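Local coordinates for protein serine protease (Nocardiopsis alba, PDB 2OUA) that probably cleaves peptide bonds as a serine endopeptidase of the trypsin (S1) family, this chain being the trypsin-like protease part of a longer precursor, at residues A[130-135]-A[172-177]; A[91-96]-A[152-157]; A[31-36]-A[59-64]; A[105-110]-A[140-145]; A[1-6]-A[69-74]. All blocks are in the same frame, centred on the assembly; numbering follows the deposited sequence.

Contact 1 (A[130-135]-A[172-177]); sequences SLTRTS and YQEVNP
In the C-terminal beta barrel of this trypsin-like fold, strand 131-134 runs antiparallel to strand 167-174, and Thr132 and Tyr172 form a hydrogen-bonded pair between them. Thr132 N reaches Tyr172 O at 3.0 Å, and Tyr172 N returns the bond to Thr132 O. The two side chains stand on the same sheet face and run alongside each other. Thr132 lays CB over one face of the Tyr172 ring, 3.7 Å from the centroid and nearer the rim than the centre. Thr134 CG2 comes instead to the ring's edge, near its plane, 3.5 Å from Tyr172 CE2. A beta-branched threonine suits both places, because its methyl packs on the ring while its hydroxyl bonds: Thr134 OG1 turns to the backbone of Thr170. Leu131 fills the other side of the strand, with CD2 3.8 Å from Gln173 CA. Water 1 links Ser130 O and Glu174 N. Glu174 is bent at chi2 (-76°), which brings its carboxylate back toward the neighbouring strand. There OE2, also in a salt bridge with Arg117, accepts a short bond of 2.5 Å from Thr132 OG1 on its anti side, 18° out of the carboxylate plane.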
# COMPACT_ATOMS: atom_id res chain seq x y z
N SER A 130 9.92 10.93 5.25
CA SER A 130 9.37 11.15 3.91
C SER A 130 7.92 10.73 3.71
O SER A 130 7.45 10.65 2.57
CB SER A 130 10.24 10.45 2.87
OG SER A 130 11.57 10.93 2.90
N LEU A 131 7.21 10.47 4.80
CA LEU A 131 5.82 10.04 4.70
C LEU A 131 4.86 11.18 4.42
O LEU A 131 5.19 12.36 4.62
CB LEU A 131 5.39 9.31 5.97
CG LEU A 131 6.19 8.06 6.34
CD1 LEU A 131 5.58 7.44 7.58
CD2 LEU A 131 6.19 7.07 5.18
N THR A 132 3.67 10.83 3.96
CA THR A 132 2.64 11.80 3.66
C THR A 132 1.48 11.60 4.63
O THR A 132 0.97 10.50 4.78
CB THR A 132 2.16 11.64 2.21
OG1 THR A 132 3.26 11.89 1.32
CG2 THR A 132 1.02 12.61 1.91
N ARG A 133 1.09 12.69 5.29
CA ARG A 133 0.00 12.64 6.26
C ARG A 133 -1.36 12.91 5.63
O ARG A 133 -1.48 13.76 4.75
CB ARG A 133 0.26 13.68 7.36
CG ARG A 133 -0.81 13.74 8.43
CD ARG A 133 -0.37 14.62 9.59
NE ARG A 133 -0.21 16.02 9.19
CZ ARG A 133 -1.16 16.94 9.31
NH1 ARG A 133 -2.34 16.61 9.82
NH2 ARG A 133 -0.93 18.19 8.92
N THR A 134 -2.36 12.16 6.07
CA THR A 134 -3.72 12.33 5.56
C THR A 134 -4.70 12.26 6.73
O THR A 134 -4.35 11.82 7.83
CB THR A 134 -4.12 11.22 4.56
OG1 THR A 134 -4.40 10.01 5.27
CG2 THR A 134 -2.99 10.97 3.56
N SER A 135 -5.94 12.69 6.49
CA SER A 135 -6.97 12.69 7.53
C SER A 135 -7.78 11.41 7.52
O SER A 135 -8.85 11.33 8.12
CB SER A 135 -7.90 13.88 7.31
OG SER A 135 -8.53 13.79 6.05
N TYR A 172 1.24 7.58 4.74
CA TYR A 172 1.55 6.59 3.73
C TYR A 172 2.91 6.81 3.10
O TYR A 172 3.43 7.93 3.08
CB TYR A 172 0.45 6.55 2.65
CG TYR A 172 0.30 7.76 1.75
CD1 TYR A 172 1.22 8.02 0.73
CD2 TYR A 172 -0.81 8.60 1.87
CE1 TYR A 172 1.02 9.09 -0.17
CE2 TYR A 172 -1.02 9.65 0.99
CZ TYR A 172 -0.10 9.89 -0.03
OH TYR A 172 -0.34 10.92 -0.91
N GLN A 173 3.49 5.72 2.62
CA GLN A 173 4.78 5.73 1.94
C GLN A 173 4.47 6.02 0.48
O GLN A 173 3.67 5.31 -0.14
CB GLN A 173 5.44 4.35 2.08
CG GLN A 173 6.46 4.00 1.00
CD GLN A 173 7.77 4.76 1.14
OE1 GLN A 173 8.40 4.72 2.19
NE2 GLN A 173 8.19 5.44 0.07
N GLU A 174 5.07 7.07 -0.07
CA GLU A 174 4.84 7.45 -1.46
C GLU A 174 5.18 6.29 -2.39
O GLU A 174 6.17 5.58 -2.17
CB GLU A 174 5.68 8.67 -1.83
CG GLU A 174 5.24 9.98 -1.18
CD GLU A 174 3.98 10.57 -1.80
OE1 GLU A 174 3.62 10.18 -2.93
OE2 GLU A 174 3.36 11.45 -1.16
N VAL A 175 4.38 6.11 -3.43
CA VAL A 175 4.61 5.00 -4.36
C VAL A 175 5.71 5.25 -5.38
O VAL A 175 6.49 4.35 -5.69
CB VAL A 175 3.30 4.63 -5.11
CG1 VAL A 175 2.94 5.71 -6.12
CG2 VAL A 175 3.47 3.27 -5.80
N ASN A 176 5.82 6.47 -5.89
CA ASN A 176 6.83 6.76 -6.90
C ASN A 176 8.26 6.45 -6.48
O ASN A 176 9.05 5.95 -7.29
CB ASN A 176 6.70 8.20 -7.41
CG ASN A 176 5.52 8.36 -8.34
OD1 ASN A 176 5.07 7.39 -8.95
ND2 ASN A 176 5.03 9.59 -8.48
N PRO A 177 8.63 6.76 -5.23
CA PRO A 177 10.00 6.46 -4.82
C PRO A 177 10.32 4.96 -4.94
O PRO A 177 11.46 4.58 -5.20
CB PRO A 177 10.05 6.95 -3.38
CG PRO A 177 9.12 8.14 -3.42
CD PRO A 177 7.96 7.60 -4.23
O HOH W 1 7.30 8.39 1.15

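Contact 2 (A[91-96]-A[152-157]); sequences SSTAPI and QAQGVT. With AES (4-(2-aminoethyl)benzenesulfonyl fluoride), chain E; SO4 (sulfate ion), chain D.
Gln154 sits in the classic beta bulge that it forms with Gly155 opposite Phe147, on strand 152-160 of the C-terminal barrel, and its side chain reaches across to the irregular loop 91-96. From CB the chain leaves beside the backbone N and bends again at chi2 (-60°), so that its amide is carried up to the loop backbone. Gln154 CD lies 3.7 Å from Ala94 CB. At the tip, the two ends of the amide meet two peptide groups of the loop: OE1 accepts from Ala94 N at 2.9 Å, the donor tilted 31° from the carbonyl plane, and NE2 donates to Ser92 O at 2.9 Å. The second N-H of NE2 goes to Gln152 O within its own strand, arriving above that carbonyl plane. Both acceptors lie close to the plane of the amide, so three bonds fix its rotation. Glutamine suits this buried place because one flat group offers both a donor and an acceptor to a backbone that has no strand partner here.

Gln152 repeats the idea nearer solvent. Its OE1 takes Ser92 N in the carbonyl plane, on a lone pair, at 2.8 Å, and also accepts from water 3, which lies within hydrogen-bonding distance of Ser92 OG. Between the two glutamines the backbones come close, with Ser91 CA 3.3 Å from Ala153 O. Ser91 OG itself bonds to Asn176 OD1. Farther along, Ile96 N donates at 2.8 Å to O2 of a sulfate ion, probably from the crystallisation liquor.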
# COMPACT_ATOMS: atom_id res chain seq x y z
N SER A 91 0.45 7.10 -11.71
CA SER A 91 0.81 7.51 -10.36
C SER A 91 1.20 8.98 -10.28
O SER A 91 2.14 9.34 -9.57
CB SER A 91 1.95 6.64 -9.81
OG SER A 91 3.10 6.71 -10.64
N SER A 92 0.50 9.84 -11.02
CA SER A 92 0.79 11.27 -10.97
C SER A 92 0.47 11.72 -9.55
O SER A 92 -0.60 11.43 -9.02
CB SER A 92 -0.07 12.04 -11.97
OG SER A 92 0.27 11.69 -13.30
N THR A 93 1.40 12.45 -8.95
CA THR A 93 1.24 12.93 -7.58
C THR A 93 0.11 13.94 -7.43
O THR A 93 0.02 14.91 -8.19
CB THR A 93 2.55 13.58 -7.08
OG1 THR A 93 3.63 12.64 -7.21
CG2 THR A 93 2.42 13.99 -5.63
N ALA A 94 -0.75 13.70 -6.45
CA ALA A 94 -1.87 14.59 -6.18
C ALA A 94 -1.38 15.74 -5.30
O ALA A 94 -0.52 15.56 -4.44
CB ALA A 94 -2.99 13.83 -5.49
N PRO A 95 -1.92 16.95 -5.51
CA PRO A 95 -1.51 18.11 -4.71
C PRO A 95 -2.00 18.06 -3.27
O PRO A 95 -2.98 17.38 -2.95
CB PRO A 95 -2.14 19.28 -5.47
CG PRO A 95 -3.43 18.68 -5.95
CD PRO A 95 -2.97 17.33 -6.48
N ILE A 96 -1.30 18.79 -2.40
CA ILE A 96 -1.71 18.88 -1.01
C ILE A 96 -3.12 19.45 -1.08
O ILE A 96 -3.39 20.32 -1.91
CB ILE A 96 -0.81 19.87 -0.24
CG1 ILE A 96 0.62 19.32 -0.14
CG2 ILE A 96 -1.39 20.15 1.15
CD1 ILE A 96 0.73 18.02 0.62
N GLN A 152 -5.17 7.86 -9.90
CA GLN A 152 -3.72 7.97 -9.71
C GLN A 152 -3.23 7.39 -8.39
O GLN A 152 -3.61 7.87 -7.32
CB GLN A 152 -3.29 9.44 -9.81
CG GLN A 152 -3.64 10.12 -11.13
CD GLN A 152 -3.08 9.38 -12.33
OE1 GLN A 152 -1.88 9.16 -12.43
NE2 GLN A 152 -3.96 9.01 -13.26
N ALA A 153 -2.39 6.37 -8.47
CA ALA A 153 -1.84 5.73 -7.27
C ALA A 153 -0.96 6.74 -6.53
O ALA A 153 -0.14 7.42 -7.15
CB ALA A 153 -1.02 4.51 -7.67
N GLN A 154 -1.12 6.82 -5.21
CA GLN A 154 -0.35 7.76 -4.41
C GLN A 154 0.66 7.11 -3.48
O GLN A 154 1.80 7.56 -3.38
CB GLN A 154 -1.29 8.66 -3.60
CG GLN A 154 -2.29 9.44 -4.45
CD GLN A 154 -1.61 10.37 -5.43
OE1 GLN A 154 -0.78 11.20 -5.05
NE2 GLN A 154 -1.95 10.24 -6.71
N GLY A 155 0.25 6.04 -2.79
CA GLY A 155 1.17 5.38 -1.88
C GLY A 155 0.59 4.19 -1.16
O GLY A 155 -0.49 3.71 -1.51
N VAL A 156 1.31 3.69 -0.15
CA VAL A 156 0.85 2.55 0.62
C VAL A 156 0.80 2.89 2.11
O VAL A 156 1.69 3.57 2.64
CB VAL A 156 1.76 1.31 0.39
CG1 VAL A 156 1.74 0.93 -1.10
CG2 VAL A 156 3.19 1.59 0.85
N THR A 157 -0.25 2.43 2.77
CA THR A 157 -0.47 2.69 4.20
C THR A 157 0.69 2.28 5.09
O THR A 157 1.10 1.12 5.09
CB THR A 157 -1.74 1.97 4.68
OG1 THR A 157 -2.83 2.33 3.83
CG2 THR A 157 -2.06 2.35 6.11
C3 AES E . -1.11 -0.10 13.35
C2 AES E . -0.95 -0.25 11.98
C1 AES E . -1.79 0.42 11.09
S AES E . -1.55 0.27 9.37
O1S AES E . -2.86 0.50 8.66
O2S AES E . -0.55 1.28 8.90
C6 AES E . -2.79 1.26 11.59
C5 AES E . -2.95 1.41 12.96
C4 AES E . -2.11 0.74 13.84
C7 AES E . -2.28 0.92 15.35
C8 AES E . -2.01 2.36 15.79
N8 AES E . -0.64 2.75 15.43
S SO4 D . 1.51 20.73 -3.80
O1 SO4 D . 1.01 20.74 -5.18
O2 SO4 D . 1.34 19.38 -3.23
O3 SO4 D . 2.94 21.11 -3.80
O4 SO4 D . 0.74 21.69 -2.99
O HOH W 2 1.95 9.31 -6.79
O HOH W 3 -0.72 9.56 -15.02

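Contact 3 (A[31-36]-A[59-64]); sequences VTAGHC and GNDAAF
Asp61 OD2 is gripped by His35 ND1 and, from outside the two segments, by Ser158 OG. The bond from His35 ND1 to Asp61 OD2 is 2.8 Å long and uses the syn lone pair, and OD2 lies 4° out of the imidazole plane. The other oxygen, OD1, is met by the backbone N of His35 at 2.9 Å, nearly along the C-O direction, while Gly34 N stands equally near. Ring and carboxylate planes are turned 49° apart, so they meet as twisted rather than coplanar groups. Asp61 CG extends away from its backbone N (chi1 -169°), which sends the carboxylate across to the 3-10 turn 34-36. Gln173 bonds to the backbone N of Asp61, and with Ser158 it should hold the carboxylate's orientation. On the far side of the ring, His35 NE2 bonds to Ser143 OG.

Small residues make the close approach possible. Gly34 CA lies 3.3 Å from Ala62 O, an approach open to a glycine because it has no side chain, and Ala63 CB packs 3.6 Å from Gly34 CA. Farther back the chains pair as antiparallel strands. Thr32 N donates to Ala63 O at 2.9 Å, whereas the return bond from Ala63 N to Thr32 O is bent and weak. Val31 and Phe64 then form a non-hydrogen-bonded pair, Val31 CG1 meeting the edge of the aromatic ring at CD1, 4.2 Å away. The whole is the His-Asp half of the predicted charge-relay triad, set just after strand 28-32 and just before strand 62-69 of the N-terminal barrel, as in chymotrypsin-like proteases.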
# COMPACT_ATOMS: atom_id res chain seq x y z
N VAL A 31 3.47 -3.72 -4.64
CA VAL A 31 4.14 -2.92 -3.63
C VAL A 31 3.25 -2.90 -2.40
O VAL A 31 2.03 -3.02 -2.51
CB VAL A 31 4.40 -1.46 -4.13
CG1 VAL A 31 5.44 -1.48 -5.24
CG2 VAL A 31 3.11 -0.82 -4.60
N THR A 32 3.88 -2.77 -1.24
CA THR A 32 3.16 -2.76 0.03
C THR A 32 4.08 -2.11 1.05
O THR A 32 5.10 -1.53 0.68
CB THR A 32 2.81 -4.21 0.45
OG1 THR A 32 1.97 -4.19 1.62
CG2 THR A 32 4.08 -5.01 0.76
N ALA A 33 3.72 -2.18 2.33
CA ALA A 33 4.56 -1.59 3.38
C ALA A 33 5.67 -2.53 3.80
O ALA A 33 5.47 -3.74 3.92
CB ALA A 33 3.70 -1.23 4.58
N GLY A 34 6.85 -1.97 4.05
CA GLY A 34 7.98 -2.78 4.46
C GLY A 34 7.85 -3.38 5.85
O GLY A 34 8.48 -4.40 6.15
N HIS A 35 7.04 -2.77 6.72
CA HIS A 35 6.91 -3.33 8.06
C HIS A 35 6.07 -4.61 8.04
O HIS A 35 5.99 -5.32 9.04
CB HIS A 35 6.30 -2.31 9.04
CG HIS A 35 4.84 -2.06 8.86
ND1 HIS A 35 4.34 -0.93 8.25
CD2 HIS A 35 3.76 -2.79 9.24
CE1 HIS A 35 3.02 -0.97 8.26
NE2 HIS A 35 2.64 -2.09 8.85
N CYS A 36 5.47 -4.90 6.90
CA CYS A 36 4.65 -6.11 6.76
C CYS A 36 5.52 -7.36 6.60
O CYS A 36 5.05 -8.48 6.82
CB CYS A 36 3.72 -5.98 5.56
SG CYS A 36 2.37 -4.79 5.83
N GLY A 59 12.99 3.80 8.66
CA GLY A 59 13.66 4.69 7.72
C GLY A 59 12.62 5.03 6.68
O GLY A 59 12.14 6.16 6.59
N ASN A 60 12.29 4.03 5.87
CA ASN A 60 11.25 4.15 4.86
C ASN A 60 10.27 3.09 5.35
O ASN A 60 10.45 2.52 6.43
CB ASN A 60 11.76 3.77 3.47
CG ASN A 60 12.89 4.67 2.98
OD1 ASN A 60 12.72 5.89 2.86
ND2 ASN A 60 14.04 4.08 2.70
N ASP A 61 9.21 2.84 4.59
CA ASP A 61 8.27 1.78 4.96
C ASP A 61 7.73 1.32 3.62
O ASP A 61 6.57 1.54 3.28
CB ASP A 61 7.13 2.30 5.84
CG ASP A 61 6.30 1.17 6.43
OD1 ASP A 61 6.60 -0.00 6.11
OD2 ASP A 61 5.36 1.43 7.21
N ALA A 62 8.61 0.67 2.87
CA ALA A 62 8.29 0.22 1.52
C ALA A 62 8.72 -1.21 1.25
O ALA A 62 9.68 -1.72 1.82
CB ALA A 62 8.95 1.15 0.52
N ALA A 63 8.00 -1.86 0.34
CA ALA A 63 8.34 -3.23 0.00
C ALA A 63 7.71 -3.66 -1.31
O ALA A 63 6.73 -3.07 -1.77
CB ALA A 63 7.88 -4.16 1.12
N PHE A 64 8.31 -4.67 -1.92
CA PHE A 64 7.79 -5.23 -3.17
C PHE A 64 7.76 -6.73 -2.98
O PHE A 64 8.78 -7.35 -2.65
CB PHE A 64 8.68 -4.91 -4.37
CG PHE A 64 8.21 -5.57 -5.65
CD1 PHE A 64 7.02 -5.18 -6.26
CD2 PHE A 64 8.94 -6.62 -6.22
CE1 PHE A 64 6.55 -5.83 -7.41
CE2 PHE A 64 8.49 -7.27 -7.36
CZ PHE A 64 7.29 -6.88 -7.96

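Contact 4 (A[105-110]-A[140-145]); sequences STTGWY and PGDSGG. With AES (4-(2-aminoethyl)benzenesulfonyl fluoride), chain E.
The side chains of Thr107 and Asp142 stand nearly perpendicular, the threonine hydroxyl meeting the aspartate's carboxylate. Thr107 OG1 donates to OD2 of Asp142 at 2.6 Å, on the syn side but 31° out of the carboxylate plane. The other oxygen, OD1, turns to the backbone of the turn at 105-107 and accepts twice: from Thr106 N at 2.9 Å, nearly head-on to the C-O bond, and from Thr107 N at 3.1 Å on the syn lone pair. Asp142 CG stands beside its own backbone N (chi1 -70°), which swings the carboxylate toward these donors. Aspartate suits the place because its short chain carries two acceptor oxygens to a turn whose N-H groups converge.

Thr106 faces the opposing loop. Its OG1 donates to Pro140 O at 2.7 Å, tilted 21° from that carbonyl's plane, and lies 3.2 Å from Gly141 CA; glycine, with no side chain, leaves room for this hydroxyl. Ser105 OG approaches Gly141 O at 3.2 Å in what is at most a weak, unsettled bond; its stronger partner is Arg14.

Residues 141-145 are the Gly-Asp-Ser-Gly-Gly signature of the trypsin family, and 142-145 form a type II turn. Ser143, the predicted catalytic serine, lies beside the bound sulfonyl inhibitor; as in relatives, its N-H and that of Gly141 would form the oxyanion hole. OD2 also accepts from Glu139 N, and Arg102 makes a long, weak ion pair with it. Three donors from 106-107 tie the serine-bearing loop to this turn, and with Glu139 N they would be expected to favour the charged carboxylate.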
# COMPACT_ATOMS: atom_id res chain seq x y z
N SER A 105 -7.68 -4.22 4.20
CA SER A 105 -8.44 -5.44 4.46
C SER A 105 -9.18 -5.51 5.80
O SER A 105 -10.02 -6.40 6.00
CB SER A 105 -7.54 -6.67 4.30
OG SER A 105 -6.50 -6.70 5.26
N THR A 106 -8.88 -4.61 6.72
CA THR A 106 -9.56 -4.62 8.02
C THR A 106 -10.79 -3.71 8.04
O THR A 106 -11.89 -4.15 8.35
CB THR A 106 -8.62 -4.21 9.17
OG1 THR A 106 -7.57 -5.17 9.31
CG2 THR A 106 -9.39 -4.13 10.49
N THR A 107 -10.58 -2.44 7.70
CA THR A 107 -11.66 -1.45 7.74
C THR A 107 -12.33 -1.18 6.40
O THR A 107 -13.46 -0.69 6.36
CB THR A 107 -11.14 -0.12 8.27
OG1 THR A 107 -10.07 0.34 7.43
CG2 THR A 107 -10.63 -0.28 9.70
N GLY A 108 -11.63 -1.47 5.31
CA GLY A 108 -12.22 -1.23 4.01
C GLY A 108 -11.74 0.03 3.31
O GLY A 108 -10.55 0.35 3.31
N TRP A 109 -12.70 0.76 2.74
CA TRP A 109 -12.43 1.97 1.97
C TRP A 109 -12.85 3.26 2.67
O TRP A 109 -14.03 3.49 2.92
CB TRP A 109 -13.16 1.82 0.62
CG TRP A 109 -13.16 2.99 -0.32
CD1 TRP A 109 -14.13 3.94 -0.45
CD2 TRP A 109 -12.20 3.26 -1.35
NE1 TRP A 109 -13.84 4.78 -1.50
CE2 TRP A 109 -12.66 4.38 -2.07
CE3 TRP A 109 -10.99 2.65 -1.73
CZ2 TRP A 109 -11.96 4.91 -3.16
CZ3 TRP A 109 -10.29 3.18 -2.82
CH2 TRP A 109 -10.78 4.31 -3.52
N TYR A 110 -11.86 4.09 3.01
CA TYR A 110 -12.11 5.37 3.67
C TYR A 110 -11.40 6.49 2.92
O TYR A 110 -10.33 6.28 2.36
CB TYR A 110 -11.64 5.34 5.13
CG TYR A 110 -12.58 4.61 6.06
CD1 TYR A 110 -12.70 3.22 6.03
CD2 TYR A 110 -13.40 5.32 6.94
CE1 TYR A 110 -13.60 2.55 6.85
CE2 TYR A 110 -14.30 4.66 7.78
CZ TYR A 110 -14.40 3.27 7.73
OH TYR A 110 -15.30 2.62 8.54
N PRO A 140 -5.05 -1.85 12.41
CA PRO A 140 -4.16 -2.98 12.16
C PRO A 140 -4.75 -3.93 11.12
O PRO A 140 -5.90 -4.36 11.25
CB PRO A 140 -4.01 -3.62 13.53
CG PRO A 140 -4.04 -2.43 14.44
CD PRO A 140 -5.21 -1.63 13.86
N GLY A 141 -3.96 -4.25 10.11
CA GLY A 141 -4.41 -5.12 9.04
C GLY A 141 -4.50 -4.32 7.75
O GLY A 141 -4.34 -4.87 6.66
N ASP A 142 -4.76 -3.02 7.88
CA ASP A 142 -4.87 -2.14 6.72
C ASP A 142 -3.48 -1.78 6.16
O ASP A 142 -3.38 -1.30 5.03
CB ASP A 142 -5.59 -0.83 7.08
CG ASP A 142 -7.07 -1.02 7.36
OD1 ASP A 142 -7.68 -1.96 6.80
OD2 ASP A 142 -7.64 -0.20 8.12
N SER A 143 -2.44 -2.02 6.95
CA SER A 143 -1.06 -1.73 6.55
C SER A 143 -0.72 -2.22 5.15
O SER A 143 -1.08 -3.33 4.78
CB SER A 143 -0.07 -2.37 7.52
OG SER A 143 -0.22 -1.87 8.83
N GLY A 144 -0.00 -1.39 4.41
CA GLY A 144 0.40 -1.75 3.06
C GLY A 144 -0.66 -1.45 2.02
O GLY A 144 -0.39 -1.48 0.82
N GLY A 145 -1.88 -1.16 2.49
CA GLY A 145 -3.00 -0.88 1.60
C GLY A 145 -2.82 0.32 0.69
O GLY A 145 -1.97 1.17 0.90
C3 AES E . -1.11 -0.10 13.35
C2 AES E . -0.95 -0.25 11.98
C1 AES E . -1.79 0.42 11.09
S AES E . -1.55 0.27 9.37
O1S AES E . -2.86 0.50 8.66
O2S AES E . -0.55 1.28 8.90
C6 AES E . -2.79 1.26 11.59
C5 AES E . -2.95 1.41 12.96
C4 AES E . -2.11 0.74 13.84
C7 AES E . -2.28 0.92 15.35
C8 AES E . -2.01 2.36 15.79
N8 AES E . -0.64 2.75 15.43

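Contact 5 (A[1-6]-A[69-74]); sequences ADIIGG and SNFTLT
Backbone hydrogen bonds join residues 1-3 to the parallel strand 72-74. Thr72 N donates to Ala1 O at 2.9 Å, and Ile3 N to Thr72 O at 2.7 Å. Asp2 CA rests 3.2 Å from Thr72 O in a CA-H...O contact. At the free amino terminus, Ala1 N donates to Asn70 O from above its carbonyl plane at 2.7 Å, and also reaches Asn47. At the far end Thr74 supplies its hydroxyl: OG1 sits between its backbone N and carbonyl carbon (chi1 76°), from where it bonds Ile3 O at 2.8 Å, while the backbone N adds only a weak bond.

Apolar contacts lie on the buried side. Ile3 CD1 sits above the centre of the Phe71 ring, 3.7 Å from the centroid and 12° off the normal, a CH-pi contact. Ile3 CG1 meets Leu73 CD2 at 3.8 Å, and both residues pack on strand 14-22, where long branched chains fit an apolar interior.

The other side turns toward solvent. Asp2 and Thr72 run side by side, Asp2 OD1 in van der Waals contact with Thr72 CG2 at 3.4 Å, and the polar link is water 4, which joins Asp2 OD1 to Ala1 N. Short polar chains suit this exposed face.

Alternating apolar and polar faces, with regular bonds at one end only, mark a short, weakly bonded two-stranded parallel sheet that lays the N-terminus against the N-terminal barrel of the trypsin-like fold.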
# COMPACT_ATOMS: atom_id res chain seq x y z
N ALA A 1 -4.45 -16.05 -8.27
CA ALA A 1 -5.13 -15.03 -7.41
C ALA A 1 -4.98 -13.65 -8.05
O ALA A 1 -3.88 -13.27 -8.46
CB ALA A 1 -4.52 -15.03 -6.01
N ASP A 2 -6.08 -12.91 -8.14
CA ASP A 2 -6.01 -11.58 -8.73
C ASP A 2 -5.40 -10.59 -7.74
O ASP A 2 -5.89 -10.43 -6.62
CB ASP A 2 -7.40 -11.08 -9.13
CG ASP A 2 -7.96 -11.83 -10.33
OD1 ASP A 2 -7.18 -12.46 -11.06
OD2 ASP A 2 -9.20 -11.77 -10.54
N ILE A 3 -4.32 -9.94 -8.15
CA ILE A 3 -3.65 -8.97 -7.29
C ILE A 3 -4.38 -7.64 -7.44
O ILE A 3 -4.24 -6.93 -8.44
CB ILE A 3 -2.17 -8.81 -7.70
CG1 ILE A 3 -1.49 -10.19 -7.67
CG2 ILE A 3 -1.46 -7.87 -6.73
CD1 ILE A 3 -1.62 -10.93 -6.35
N ILE A 4 -5.18 -7.34 -6.42
CA ILE A 4 -6.00 -6.13 -6.38
C ILE A 4 -5.65 -5.32 -5.15
O ILE A 4 -5.49 -5.87 -4.06
CB ILE A 4 -7.50 -6.52 -6.32
CG1 ILE A 4 -7.90 -7.23 -7.62
CG2 ILE A 4 -8.37 -5.29 -6.07
CD1 ILE A 4 -9.31 -7.79 -7.60
N GLY A 5 -5.53 -4.00 -5.32
CA GLY A 5 -5.19 -3.14 -4.20
C GLY A 5 -6.16 -3.25 -3.04
O GLY A 5 -7.37 -3.33 -3.23
N GLY A 6 -5.62 -3.28 -1.82
CA GLY A 6 -6.44 -3.35 -0.63
C GLY A 6 -6.78 -4.74 -0.12
O GLY A 6 -7.25 -4.89 1.01
N SER A 69 3.93 -17.93 -7.48
CA SER A 69 2.91 -18.80 -8.06
C SER A 69 1.51 -18.19 -7.99
O SER A 69 1.10 -17.61 -6.98
CB SER A 69 2.90 -20.17 -7.37
OG SER A 69 2.46 -20.08 -6.03
N ASN A 70 0.79 -18.32 -9.10
CA ASN A 70 -0.58 -17.84 -9.23
C ASN A 70 -0.84 -16.37 -8.91
O ASN A 70 -1.74 -16.04 -8.14
CB ASN A 70 -1.51 -18.71 -8.39
CG ASN A 70 -1.47 -20.16 -8.81
OD1 ASN A 70 -1.46 -20.47 -10.00
ND2 ASN A 70 -1.43 -21.07 -7.84
N PHE A 71 -0.05 -15.49 -9.51
CA PHE A 71 -0.24 -14.05 -9.32
C PHE A 71 -0.77 -13.49 -10.64
O PHE A 71 -0.08 -13.53 -11.65
CB PHE A 71 1.09 -13.36 -8.98
CG PHE A 71 1.29 -13.11 -7.51
CD1 PHE A 71 0.96 -14.07 -6.56
CD2 PHE A 71 1.84 -11.90 -7.08
CE1 PHE A 71 1.19 -13.85 -5.21
CE2 PHE A 71 2.07 -11.67 -5.72
CZ PHE A 71 1.74 -12.64 -4.78
N THR A 72 -2.01 -13.01 -10.62
CA THR A 72 -2.60 -12.41 -11.82
C THR A 72 -2.79 -10.93 -11.51
O THR A 72 -3.59 -10.58 -10.65
CB THR A 72 -3.97 -13.04 -12.14
OG1 THR A 72 -3.79 -14.42 -12.47
CG2 THR A 72 -4.61 -12.33 -13.33
N LEU A 73 -2.06 -10.08 -12.21
CA LEU A 73 -2.14 -8.64 -11.96
C LEU A 73 -3.38 -7.97 -12.53
O LEU A 73 -3.95 -8.42 -13.53
CB LEU A 73 -0.90 -7.93 -12.50
CG LEU A 73 0.47 -8.46 -12.03
CD1 LEU A 73 1.55 -7.53 -12.54
CD2 LEU A 73 0.51 -8.54 -10.51
N THR A 74 -3.80 -6.90 -11.87
CA THR A 74 -4.95 -6.11 -12.29
C THR A 74 -4.57 -4.66 -12.04
O THR A 74 -3.56 -4.38 -11.38
CB THR A 74 -6.22 -6.39 -11.46
OG1 THR A 74 -6.11 -5.76 -10.18
CG2 THR A 74 -6.41 -7.89 -11.27
O HOH W 4 -6.18 -15.48 -10.41
O HOH W 5 -2.92 -16.55 -11.14

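Contacts 1 and 3 are buried, whereas contacts 2, 4 and 5 are partly exposed. Contacts 1, 2 and 4 all reach the C-terminal barrel; contact 1 is strand pairing within it, and contacts 2 and 4 tie loops to it largely through side-chain amides and a carboxylate. Contact 3 is strand pairing in the other barrel that also carries the His-carboxylate bond. It meets contact 4 at His35 and Ser143, between the barrels, and contact 1 at Asp61 and Gln173. Contacts 2 and 4 share backbone bonds between Thr157 and residues 144-145, and both touch the inhibitor. Contact 5, parallel and away from the catalytic residues, touches contact 4 only where Ser105 packs on Gly6.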